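Local coordinates for coelenterazine-binding protein with bound coelenterazine (Renilla muelleri, PDB 2HPS) that binds the luciferin coelenterazine and probably lets it react with luciferase and oxygen only once calcium is bound, at residues Ala10-Lys15 / Asp87-Met92; Thr18-Val23 / Asp66-Ala71; Arg58-Arg63 / Ser104-Asp109. All blocks are in the same frame, centred on the assembly; numbering follows the deposited sequence. Where two conformers were deposited one is given.

In the fold
All three contacts are largely buried, but contact 1 lies farther out, its centre about 14 Å from that of the chain, against about 10 Å for contacts 2 and 3. Contacts 1 and 2 share helix 6-21 and touch where Leu89 packs on Arg19; contacts 2 and 3 share helix 51-68 and both reach coelenterazine. Their chemistry differs accordingly. Contact 1 sets leucine methyls against a histidine ring whose two nitrogens are both hydrogen-bonded. Contact 2 backs a ligand-binding arginine with a leucine. Contact 3 joins the two EF-hand pairs, apolar at the ligand, with a salt bridge inside helix 51-68 at its margin.

Contact 1. Residues Ala10-Lys15 / Asp87-Met92; sequences AYHLRK and DSLLKM
The imidazole of His12, packed against Leu90 and Leu89, is gripped at both nitrogens: NE2 is hydrogen-bonded to the carbonyl O of Leu168 and ND1 to OG1 of Thr86. Two bonds on different sides of one small ring fix its rotation, and both polar atoms are satisfied in a buried place. The ring reaches across because its CG stands anti to the backbone N (chi1 -162°), while the CB bonds of His12, Leu89 and Leu90 all point into the contact.

Leu90 covers one ring face. Its CD2 lies 4.0 Å from the centroid of the His12 ring, 24° off the normal, which meets the geometry of a CH-pi contact; the methyl is shifted toward the rim, 3.8 Å from His12 NE2. The other branch goes to the opposite end of the ring, with Leu90 CD1 4.0 Å from His12 CG. Leu89 comes from a different side: its CD1 sits at the ring edge, near the plane, 4.2 Å from His12 CE1.

The backbones stay well apart, 9.1 Å between the CA atoms of His12 and Leu90, and these side chains bridge the gap. Helix 6-21, which enters the first EF-hand, is thereby set against helix 78-91, which leaves the second; Leu13 adds to the same seam on Val83 and Thr86, and the carbonyl of Leu168 ties in helix 157-169.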
loop_
_atom_site.group_PDB
_atom_site.type_symbol
_atom_site.label_atom_id
_atom_site.label_comp_id
_atom_site.label_asym_id
_atom_site.label_seq_id
_atom_site.Cartn_x
_atom_site.Cartn_y
_atom_site.Cartn_z
ATOM N N ALA A 10 8.312 7.164 -15.651
ATOM C CA ALA A 10 7.903 8.386 -14.946
ATOM C C ALA A 10 6.634 8.153 -14.146
ATOM O O ALA A 10 6.566 8.501 -12.965
ATOM C CB ALA A 10 7.699 9.549 -15.942
ATOM N N TYR A 11 5.641 7.530 -14.786
ATOM C CA TYR A 11 4.351 7.315 -14.139
ATOM C C TYR A 11 4.493 6.324 -12.970
ATOM O O TYR A 11 3.958 6.547 -11.887
ATOM C CB TYR A 11 3.311 6.832 -15.164
ATOM C CG TYR A 11 1.978 6.525 -14.521
ATOM C CD1 TYR A 11 1.221 7.543 -13.921
ATOM C CD2 TYR A 11 1.514 5.211 -14.437
ATOM C CE1 TYR A 11 -0.001 7.266 -13.288
ATOM C CE2 TYR A 11 0.307 4.923 -13.802
ATOM C CZ TYR A 11 -0.442 5.944 -13.226
ATOM O OH TYR A 11 -1.644 5.664 -12.616
ATOM N N HIS A 12 5.227 5.236 -13.198
ATOM C CA HIS A 12 5.414 4.249 -12.129
ATOM C C HIS A 12 6.128 4.857 -10.933
ATOM O O HIS A 12 5.699 4.665 -9.787
ATOM C CB HIS A 12 6.146 3.003 -12.617
ATOM C CG HIS A 12 5.977 1.843 -11.697
ATOM N ND1 HIS A 12 6.766 1.658 -10.582
ATOM C CD2 HIS A 12 5.056 0.849 -11.682
ATOM C CE1 HIS A 12 6.341 0.592 -9.923
ATOM N NE2 HIS A 12 5.317 0.074 -10.579
ATOM N N LEU A 13 7.171 5.651 -11.188
ATOM C CA LEU A 13 7.853 6.335 -10.075
ATOM C C LEU A 13 6.945 7.305 -9.335
ATOM O O LEU A 13 7.079 7.491 -8.123
ATOM C CB LEU A 13 9.090 7.092 -10.581
ATOM C CG LEU A 13 10.300 6.264 -11.008
ATOM C CD1 LEU A 13 11.302 7.160 -11.755
ATOM C CD2 LEU A 13 10.974 5.663 -9.762
ATOM N N ARG A 14 6.077 7.988 -10.081
ATOM C CA ARG A 14 5.091 8.899 -9.489
ATOM C C ARG A 14 4.158 8.156 -8.540
ATOM O O ARG A 14 3.908 8.620 -7.422
ATOM C CB ARG A 14 4.296 9.611 -10.579
ATOM C CG ARG A 14 3.345 10.695 -10.057
ATOM C CD ARG A 14 2.693 11.439 -11.250
ATOM N NE ARG A 14 1.744 12.452 -10.799
ATOM C CZ ARG A 14 2.058 13.699 -10.464
ATOM N NH1 ARG A 14 3.330 14.115 -10.502
ATOM N NH2 ARG A 14 1.086 14.535 -10.060
ATOM N N LYS A 15 3.714 6.967 -8.959
ATOM C CA LYS A 15 2.922 6.120 -8.097
ATOM C C LYS A 15 3.718 5.737 -6.847
ATOM O O LYS A 15 3.222 5.860 -5.726
ATOM C CB LYS A 15 2.467 4.874 -8.845
ATOM C CG LYS A 15 1.368 5.141 -9.892
ATOM C CD LYS A 15 0.746 3.852 -10.403
ATOM C CE LYS A 15 1.748 2.955 -11.149
ATOM N NZ LYS A 15 1.088 1.671 -11.679
ATOM N N ASP A 87 12.288 -0.111 -9.306
ATOM C CA ASP A 87 13.337 -1.021 -9.799
ATOM C C ASP A 87 13.026 -2.466 -9.401
ATOM O O ASP A 87 13.106 -3.361 -10.241
ATOM C CB ASP A 87 14.728 -0.614 -9.274
ATOM C CG ASP A 87 15.310 0.593 -9.996
ATOM O OD1 ASP A 87 14.770 0.995 -11.043
ATOM O OD2 ASP A 87 16.315 1.149 -9.489
ATOM N N SER A 88 12.653 -2.667 -8.138
ATOM C CA SER A 88 12.310 -4.012 -7.618
ATOM C C SER A 88 11.057 -4.613 -8.255
ATOM O O SER A 88 11.087 -5.749 -8.758
ATOM C CB SER A 88 12.240 -4.039 -6.091
ATOM O OG SER A 88 11.296 -3.126 -5.576
ATOM N N LEU A 89 9.964 -3.845 -8.247
ATOM C CA LEU A 89 8.681 -4.340 -8.763
ATOM C C LEU A 89 8.685 -4.640 -10.242
ATOM O O LEU A 89 8.122 -5.644 -10.660
ATOM C CB LEU A 89 7.552 -3.355 -8.444
ATOM C CG LEU A 89 7.177 -3.339 -6.965
ATOM C CD1 LEU A 89 6.404 -2.070 -6.622
ATOM C CD2 LEU A 89 6.390 -4.616 -6.589
ATOM N N LEU A 90 9.320 -3.780 -11.044
ATOM C CA LEU A 90 9.240 -3.947 -12.499
ATOM C C LEU A 90 10.158 -5.051 -13.042
ATOM O O LEU A 90 10.021 -5.453 -14.192
ATOM C CB LEU A 90 9.444 -2.605 -13.225
ATOM C CG LEU A 90 8.324 -1.572 -12.975
ATOM C CD1 LEU A 90 8.538 -0.305 -13.828
ATOM C CD2 LEU A 90 6.914 -2.137 -13.188
ATOM N N LYS A 91 11.064 -5.529 -12.193
ATOM C CA LYS A 91 11.984 -6.640 -12.490
ATOM C C LYS A 91 11.275 -8.000 -12.336
ATOM O O LYS A 91 11.697 -9.015 -12.923
ATOM C CB LYS A 91 13.166 -6.565 -11.514
ATOM C CG LYS A 91 14.406 -7.392 -11.852
ATOM C CD LYS A 91 15.510 -7.148 -10.814
HETATM N N MSE A 92 10.202 -8.021 -11.549
HETATM C CA MSE A 92 9.618 -9.294 -11.103
HETATM C C MSE A 92 8.867 -9.997 -12.200
HETATM O O MSE A 92 8.210 -9.355 -13.022
HETATM C CB MSE A 92 8.684 -9.081 -9.919
HETATM C CG MSE A 92 9.376 -8.581 -8.673
HETATM SE SE MSE A 92 8.018 -8.299 -7.337
HETATM C CE MSE A 92 9.061 -7.458 -5.917
#

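Contact 2. Residues Thr18-Val23 / Asp66-Ala71; sequences TRMQRV and DQLGLA. With CTZ (c2-hydroxy-coelenterazine), chain B.
Leu68, which meets Met20 and Arg19, is approached along helix 51-68 through Asp66, whose OD1 is salt-bridged to Arg33. At Leu68 the chain delivers CD1 to two partners: Met20 CE at 3.9 Å, and Arg19 NH2 at 4.0 Å, the latter oblique to the guanidinium plane. The Leu68 carbonyl accepts a bond from Asn84 ND2 of helix 78-91.

The arginine so touched serves the ligand. Its CG is anti to the backbone N (chi1 175°) and the chain runs extended to NE, placing the guanidinium edge beside the phenol oxygen O17 of coelenterazine. Arg19 NE gives O17 a short, fairly straight bond of 2.7 Å (163° at the hydrogen); Arg19 NH2 adds a weak one at 3.2 Å and is also bonded to Tyr36 OH, itself a ligand partner. With a leucine, which has no N-H to offer, in place of Arg19, O17 would probably be held less firmly and the Tyr36 hydroxyl left without one of its mates. Met20 CE, bent round by chi2 and chi3, closes in at 4.0 Å from O17.

Gly69, first past the helix, closes it in a Schellman motif, with positive phi and two bonds back into the last turn, one from its N to Asp66 O at 3.2 Å. This marks where the entering helix of the second EF-hand gives way to its loop, as segment 18-23 does for the first. Leu70, centre of an inverse gamma turn, then packs on Ile31 of strand 30-32, which Val23 also touches. One residue before Val23, Arg22 holds the ligand's carbonyl oxygen in its guanidinium plane, NE to O18 2.9 Å at 166°, while Arg22 NH2 is salt-bridged to Asp134.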
loop_
_atom_site.group_PDB
_atom_site.type_symbol
_atom_site.label_atom_id
_atom_site.label_comp_id
_atom_site.label_asym_id
_atom_site.label_seq_id
_atom_site.Cartn_x
_atom_site.Cartn_y
_atom_site.Cartn_z
ATOM N N THR A 18 4.195 8.457 -4.282
ATOM C CA THR A 18 2.951 8.718 -3.559
ATOM C C THR A 18 2.838 7.717 -2.396
ATOM O O THR A 18 2.540 8.090 -1.256
ATOM C CB THR A 18 1.776 8.621 -4.538
ATOM O OG1 THR A 18 1.990 9.587 -5.590
ATOM C CG2 THR A 18 0.456 8.933 -3.842
ATOM N N ARG A 19 3.162 6.469 -2.694
ATOM C CA ARG A 19 3.163 5.395 -1.694
ATOM C C ARG A 19 4.204 5.693 -0.607
ATOM O O ARG A 19 3.931 5.575 0.579
ATOM C CB ARG A 19 3.504 4.074 -2.384
ATOM C CG ARG A 19 3.657 2.898 -1.442
ATOM C CD ARG A 19 4.075 1.665 -2.247
ATOM N NE ARG A 19 4.636 0.626 -1.372
ATOM C CZ ARG A 19 5.433 -0.363 -1.782
ATOM N NH1 ARG A 19 5.771 -0.492 -3.068
ATOM N NH2 ARG A 19 5.878 -1.246 -0.903
HETATM N N MSE A 20 5.394 6.101 -1.019
HETATM C CA MSE A 20 6.457 6.302 -0.057
HETATM C C MSE A 20 6.203 7.499 0.832
HETATM O O MSE A 20 6.611 7.511 2.008
HETATM C CB MSE A 20 7.802 6.403 -0.761
HETATM C CG MSE A 20 8.233 5.126 -1.468
HETATM SE SE MSE A 20 8.468 3.667 -0.191
HETATM C CE MSE A 20 6.899 2.708 -0.244
ATOM N N GLN A 21 5.497 8.498 0.297
ATOM C CA GLN A 21 5.182 9.679 1.076
ATOM C C GLN A 21 4.273 9.326 2.246
ATOM O O GLN A 21 4.286 10.025 3.261
ATOM C CB GLN A 21 4.580 10.809 0.236
ATOM C CG GLN A 21 5.645 11.556 -0.526
ATOM C CD GLN A 21 5.348 13.027 -0.781
ATOM O OE1 GLN A 21 4.238 13.523 -0.571
ATOM N NE2 GLN A 21 6.359 13.724 -1.243
ATOM N N ARG A 22 3.514 8.235 2.112
ATOM C CA ARG A 22 2.681 7.743 3.205
ATOM C C ARG A 22 3.512 7.201 4.362
ATOM O O ARG A 22 3.032 7.155 5.500
ATOM C CB ARG A 22 1.682 6.679 2.714
ATOM C CG ARG A 22 0.663 7.216 1.704
ATOM C CD ARG A 22 -0.149 8.375 2.279
ATOM N NE ARG A 22 -0.672 8.055 3.611
ATOM C CZ ARG A 22 -1.238 8.942 4.430
ATOM N NH1 ARG A 22 -1.661 8.556 5.624
ATOM N NH2 ARG A 22 -1.385 10.213 4.058
ATOM N N VAL A 23 4.751 6.814 4.076
ATOM C CA VAL A 23 5.652 6.323 5.107
ATOM C C VAL A 23 6.276 7.520 5.854
ATOM O O VAL A 23 6.648 7.424 7.025
ATOM C CB VAL A 23 6.713 5.360 4.503
ATOM C CG1 VAL A 23 7.602 4.737 5.606
ATOM C CG2 VAL A 23 6.040 4.245 3.694
ATOM N N ASP A 66 13.357 -4.280 3.232
ATOM C CA ASP A 66 14.643 -4.668 2.638
ATOM C C ASP A 66 14.698 -4.342 1.149
ATOM O O ASP A 66 15.687 -3.797 0.645
ATOM C CB ASP A 66 14.934 -6.152 2.864
ATOM C CG ASP A 66 15.211 -6.495 4.331
ATOM O OD1 ASP A 66 15.496 -5.593 5.153
ATOM O OD2 ASP A 66 15.111 -7.696 4.673
ATOM N N GLN A 67 13.622 -4.657 0.439
ATOM C CA GLN A 67 13.533 -4.340 -0.983
ATOM C C GLN A 67 13.538 -2.827 -1.246
ATOM O O GLN A 67 14.067 -2.365 -2.269
ATOM C CB GLN A 67 12.269 -4.964 -1.565
ATOM C CG GLN A 67 12.167 -6.485 -1.312
ATOM C CD GLN A 67 10.900 -7.108 -1.904
ATOM O OE1 GLN A 67 10.851 -8.313 -2.193
ATOM N NE2 GLN A 67 9.873 -6.295 -2.081
ATOM N N LEU A 68 12.935 -2.070 -0.331
ATOM C CA LEU A 68 12.822 -0.620 -0.482
ATOM C C LEU A 68 14.131 0.099 -0.147
ATOM O O LEU A 68 14.251 1.301 -0.353
ATOM C CB LEU A 68 11.671 -0.074 0.365
ATOM C CG LEU A 68 10.293 -0.630 -0.034
ATOM C CD1 LEU A 68 9.209 -0.163 0.946
ATOM C CD2 LEU A 68 9.962 -0.251 -1.486
ATOM N N GLY A 69 15.112 -0.653 0.346
ATOM C CA GLY A 69 16.374 -0.056 0.781
ATOM C C GLY A 69 16.293 0.554 2.168
ATOM O O GLY A 69 17.154 1.367 2.553
ATOM N N LEU A 70 15.263 0.176 2.927
ATOM C CA LEU A 70 15.088 0.682 4.285
ATOM C C LEU A 70 15.828 -0.224 5.267
ATOM O O LEU A 70 15.217 -0.871 6.122
ATOM C CB LEU A 70 13.609 0.805 4.651
ATOM C CG LEU A 70 12.784 1.732 3.763
ATOM C CD1 LEU A 70 11.361 1.774 4.315
ATOM C CD2 LEU A 70 13.410 3.130 3.731
ATOM N N ALA A 71 17.149 -0.256 5.099
ATOM C CA ALA A 71 18.049 -1.061 5.922
ATOM C C ALA A 71 18.101 -0.517 7.346
ATOM O O ALA A 71 17.832 0.663 7.568
ATOM C CB ALA A 71 19.448 -1.088 5.295
HETATM N N1 CTZ B . -1.660 2.320 2.697
HETATM C C2 CTZ B . -0.939 2.883 3.705
HETATM C C3 CTZ B . -1.352 4.287 3.655
HETATM N N4 CTZ B . -2.251 4.490 2.696
HETATM C C5 CTZ B . -2.892 5.607 2.292
HETATM C C6 CTZ B . -3.778 5.518 1.216
HETATM N N7 CTZ B . -4.004 4.341 0.593
HETATM C C8 CTZ B . -3.387 3.203 0.981
HETATM C C9 CTZ B . -2.427 3.293 2.106
HETATM C C10 CTZ B . 0.047 2.184 4.611
HETATM C C11 CTZ B . 1.165 1.686 3.730
HETATM C C12 CTZ B . 1.338 0.315 3.549
HETATM C C13 CTZ B . 2.349 -0.178 2.733
HETATM C C14 CTZ B . 3.197 0.734 2.097
HETATM C C15 CTZ B . 3.025 2.117 2.264
HETATM C C16 CTZ B . 2.003 2.598 3.086
HETATM O O17 CTZ B . 4.183 0.257 1.297
HETATM O O18 CTZ B . -0.917 5.234 4.420
HETATM C C19 CTZ B . -4.511 6.729 0.783
HETATM C C20 CTZ B . -3.924 7.995 0.823
HETATM C C21 CTZ B . -4.648 9.115 0.419
HETATM C C22 CTZ B . -5.975 8.976 -0.012
HETATM C C23 CTZ B . -6.576 7.726 -0.042
HETATM C C24 CTZ B . -5.846 6.600 0.360
HETATM O O25 CTZ B . -6.658 10.089 -0.393
HETATM C C26 CTZ B . -3.593 1.867 0.292
HETATM C C27 CTZ B . -4.807 1.196 0.881
HETATM C C28 CTZ B . -4.700 0.017 1.618
HETATM C C29 CTZ B . -5.854 -0.571 2.139
HETATM C C30 CTZ B . -7.102 0.037 1.933
HETATM C C31 CTZ B . -7.209 1.208 1.184
HETATM C C32 CTZ B . -6.054 1.786 0.650
#

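Contact 3. Residues Arg58-Arg63 / Ser104-Asp109. With CTZ (c2-hydroxy-coelenterazine), chain B.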
loop_
_atom_site.group_PDB
_atom_site.type_symbol
_atom_site.label_atom_id
_atom_site.label_comp_id
_atom_site.label_asym_id
_atom_site.label_seq_id
_atom_site.Cartn_x
_atom_site.Cartn_y
_atom_site.Cartn_z
ATOM N N ARG A 58 4.415 -7.582 10.940
ATOM C CA ARG A 58 5.713 -6.892 11.052
ATOM C C ARG A 58 6.805 -7.519 10.160
ATOM O O ARG A 58 7.531 -6.813 9.466
ATOM C CB ARG A 58 6.163 -6.818 12.522
ATOM C CG ARG A 58 7.101 -5.636 12.825
ATOM C CD ARG A 58 7.625 -5.660 14.277
ATOM N NE ARG A 58 8.374 -6.891 14.576
ATOM C CZ ARG A 58 9.697 -7.009 14.520
ATOM N NH1 ARG A 58 10.463 -5.962 14.195
ATOM N NH2 ARG A 58 10.266 -8.179 14.799
ATOM N N GLN A 59 6.925 -8.847 10.183
ATOM C CA GLN A 59 7.942 -9.523 9.402
ATOM C C GLN A 59 7.757 -9.295 7.895
ATOM O O GLN A 59 8.737 -9.132 7.170
ATOM C CB GLN A 59 7.968 -11.016 9.743
ATOM C CG GLN A 59 8.589 -11.292 11.120
ATOM C CD GLN A 59 10.050 -10.859 11.216
ATOM O OE1 GLN A 59 10.815 -10.988 10.258
ATOM N NE2 GLN A 59 10.440 -10.335 12.380
ATOM N N GLU A 60 6.503 -9.239 7.450
ATOM C CA GLU A 60 6.260 -9.019 6.018
ATOM C C GLU A 60 6.663 -7.594 5.665
ATOM O O GLU A 60 7.333 -7.368 4.646
ATOM C CB GLU A 60 4.811 -9.322 5.612
ATOM C CG GLU A 60 4.531 -9.140 4.095
ATOM C CD GLU A 60 5.389 -10.026 3.153
ATOM O OE1 GLU A 60 6.134 -10.953 3.590
ATOM O OE2 GLU A 60 5.328 -9.782 1.928
ATOM N N PHE A 61 6.301 -6.639 6.519
ATOM C CA PHE A 61 6.773 -5.266 6.309
ATOM C C PHE A 61 8.297 -5.141 6.296
ATOM O O PHE A 61 8.854 -4.392 5.500
ATOM C CB PHE A 61 6.133 -4.289 7.301
ATOM C CG PHE A 61 4.796 -3.769 6.837
ATOM C CD1 PHE A 61 3.691 -4.616 6.782
ATOM C CD2 PHE A 61 4.659 -2.443 6.430
ATOM C CE1 PHE A 61 2.431 -4.138 6.321
ATOM C CE2 PHE A 61 3.431 -1.959 5.965
ATOM C CZ PHE A 61 2.311 -2.806 5.921
ATOM N N LEU A 62 8.981 -5.886 7.167
ATOM C CA LEU A 62 10.438 -5.849 7.171
ATOM C C LEU A 62 11.008 -6.435 5.890
ATOM O O LEU A 62 11.991 -5.931 5.360
ATOM C CB LEU A 62 11.002 -6.591 8.391
ATOM C CG LEU A 62 10.748 -5.936 9.749
ATOM C CD1 LEU A 62 11.232 -6.900 10.837
ATOM C CD2 LEU A 62 11.412 -4.567 9.881
ATOM N N ARG A 63 10.381 -7.496 5.385
ATOM C CA ARG A 63 10.821 -8.132 4.147
ATOM C C ARG A 63 10.763 -7.144 2.973
ATOM O O ARG A 63 11.707 -7.028 2.176
ATOM C CB ARG A 63 9.969 -9.375 3.861
ATOM C CG ARG A 63 10.570 -10.264 2.738
ATOM C CD ARG A 63 9.655 -11.477 2.480
ATOM N NE ARG A 63 8.427 -11.089 1.786
ATOM C CZ ARG A 63 8.340 -10.891 0.472
ATOM N NH1 ARG A 63 9.408 -11.043 -0.306
ATOM N NH2 ARG A 63 7.185 -10.520 -0.061
ATOM N N SER A 104 -0.359 -6.760 0.684
ATOM C CA SER A 104 -1.674 -6.176 0.492
ATOM C C SER A 104 -2.782 -7.141 0.907
ATOM O O SER A 104 -3.812 -6.718 1.400
ATOM C CB SER A 104 -1.858 -5.745 -0.961
ATOM O OG SER A 104 -1.048 -4.614 -1.263
ATOM N N LEU A 105 -2.575 -8.441 0.677
ATOM C CA LEU A 105 -3.554 -9.454 1.094
ATOM C C LEU A 105 -3.623 -9.599 2.617
ATOM O O LEU A 105 -4.706 -9.838 3.181
ATOM C CB LEU A 105 -3.261 -10.803 0.423
ATOM C CG LEU A 105 -3.579 -10.824 -1.084
ATOM C CD1 LEU A 105 -3.114 -12.115 -1.762
ATOM C CD2 LEU A 105 -5.079 -10.561 -1.362
ATOM N N ILE A 106 -2.477 -9.440 3.285
ATOM C CA ILE A 106 -2.474 -9.333 4.753
ATOM C C ILE A 106 -3.319 -8.141 5.199
ATOM O O ILE A 106 -4.184 -8.281 6.079
ATOM C CB ILE A 106 -1.042 -9.259 5.333
ATOM C CG1 ILE A 106 -0.338 -10.606 5.129
ATOM C CG2 ILE A 106 -1.055 -8.829 6.830
ATOM C CD1 ILE A 106 1.077 -10.636 5.689
HETATM N N MSE A 107 -3.107 -6.981 4.567
HETATM C CA MSE A 107 -3.915 -5.806 4.878
HETATM C C MSE A 107 -5.388 -6.038 4.603
HETATM O O MSE A 107 -6.225 -5.666 5.412
HETATM C CB MSE A 107 -3.416 -4.573 4.144
HETATM C CG MSE A 107 -1.995 -4.259 4.521
HETATM SE SE MSE A 107 -1.361 -2.634 3.626
HETATM C CE MSE A 107 -2.284 -1.640 4.180
ATOM N N TYR A 108 -5.709 -6.679 3.478
ATOM C CA TYR A 108 -7.116 -6.947 3.179
ATOM C C TYR A 108 -7.760 -7.786 4.287
ATOM O O TYR A 108 -8.876 -7.475 4.741
ATOM C CB TYR A 108 -7.307 -7.602 1.794
ATOM C CG TYR A 108 -8.779 -7.739 1.448
ATOM C CD1 TYR A 108 -9.448 -6.720 0.777
ATOM C CD2 TYR A 108 -9.512 -8.854 1.865
ATOM C CE1 TYR A 108 -10.814 -6.818 0.483
ATOM C CE2 TYR A 108 -10.881 -8.971 1.587
ATOM C CZ TYR A 108 -11.521 -7.953 0.890
ATOM O OH TYR A 108 -12.868 -8.034 0.610
ATOM N N ASP A 109 -7.078 -8.853 4.715
ATOM C CA ASP A 109 -7.581 -9.686 5.819
ATOM C C ASP A 109 -7.871 -8.848 7.067
ATOM O O ASP A 109 -8.847 -9.098 7.774
ATOM C CB ASP A 109 -6.581 -10.771 6.179
ATOM C CG ASP A 109 -6.602 -11.937 5.200
ATOM O OD1 ASP A 109 -7.473 -11.942 4.303
ATOM O OD2 ASP A 109 -5.765 -12.845 5.354
HETATM N N1 CTZ B . -1.660 2.320 2.697
HETATM C C2 CTZ B . -0.939 2.883 3.705
HETATM C C3 CTZ B . -1.352 4.287 3.655
HETATM N N4 CTZ B . -2.251 4.490 2.696
HETATM C C5 CTZ B . -2.892 5.607 2.292
HETATM C C6 CTZ B . -3.778 5.518 1.216
HETATM N N7 CTZ B . -4.004 4.341 0.593
HETATM C C8 CTZ B . -3.387 3.203 0.981
HETATM C C9 CTZ B . -2.427 3.293 2.106
HETATM C C10 CTZ B . 0.047 2.184 4.611
HETATM C C11 CTZ B . 1.165 1.686 3.730
HETATM C C12 CTZ B . 1.338 0.315 3.549
HETATM C C13 CTZ B . 2.349 -0.178 2.733
HETATM C C14 CTZ B . 3.197 0.734 2.097
HETATM C C15 CTZ B . 3.025 2.117 2.264
HETATM C C16 CTZ B . 2.003 2.598 3.086
HETATM O O17 CTZ B . 4.183 0.257 1.297
HETATM O O18 CTZ B . -0.917 5.234 4.420
HETATM C C19 CTZ B . -4.511 6.729 0.783
HETATM C C20 CTZ B . -3.924 7.995 0.823
HETATM C C21 CTZ B . -4.648 9.115 0.419
HETATM C C22 CTZ B . -5.975 8.976 -0.012
HETATM C C23 CTZ B . -6.576 7.726 -0.042
HETATM C C24 CTZ B . -5.846 6.600 0.360
HETATM O O25 CTZ B . -6.658 10.089 -0.393
HETATM C C26 CTZ B . -3.593 1.867 0.292
HETATM C C27 CTZ B . -4.807 1.196 0.881
HETATM C C28 CTZ B . -4.700 0.017 1.618
HETATM C C29 CTZ B . -5.854 -0.571 2.139
HETATM C C30 CTZ B . -7.102 0.037 1.933
HETATM C C31 CTZ B . -7.209 1.208 1.184
HETATM C C32 CTZ B . -6.054 1.786 0.650
#
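Phe61 and Met107 meet beside coelenterazine, and this inner end, where the ligand completes the packing, is the denser one. The selenium of Met107, a selenomethionine, lies near the plane of the Phe61 ring at its edge, 4.3 Å from Phe61 CZ. Both side chains also press on the ligand: Phe61 CE2 is 3.8 Å from C13 of the hydroxybenzyl ring, and Met107 SE is 4.0 Å from C12 of that same ring. The bend at Met107 chi3 (62°) turns CE toward the ligand's other benzyl group, where it stands 3.9 Å from C28. Each of the three groups therefore touches the other two, and the contacts are apolar throughout.

The outer end has no ligand to fill it in and lies nearer solvent. There Ile106, partly exposed, sends a single methyl across, its CD1 4.0 Å from Glu60 CB and nearly as close to CG. Glu60 offers only this aliphatic stem to Ile106, because its chain bends at chi2 (59°) and turns the carboxylate toward Arg63, one helical turn further along. Arg63 grips it side-on with two nitrogens, NE to Glu60 OE1 at 2.9 Å and NH2 to Glu60 OE2 at 2.8 Å, both oxygens being met on the syn side. The carboxylate of buried Glu60 is thus answered within its own helix, and its charge is likely to be stabilised by that pairing.

Helix 51-68 of the second EF-hand is joined in this way to helix 102-111, which enters the third and runs on toward Asp112, a probable calcium ligand. Phe61 also packs on Tyr36, Ile39 and Ile43 of helix 33-47, while Ser104 and Leu105 lean on helix 157-169.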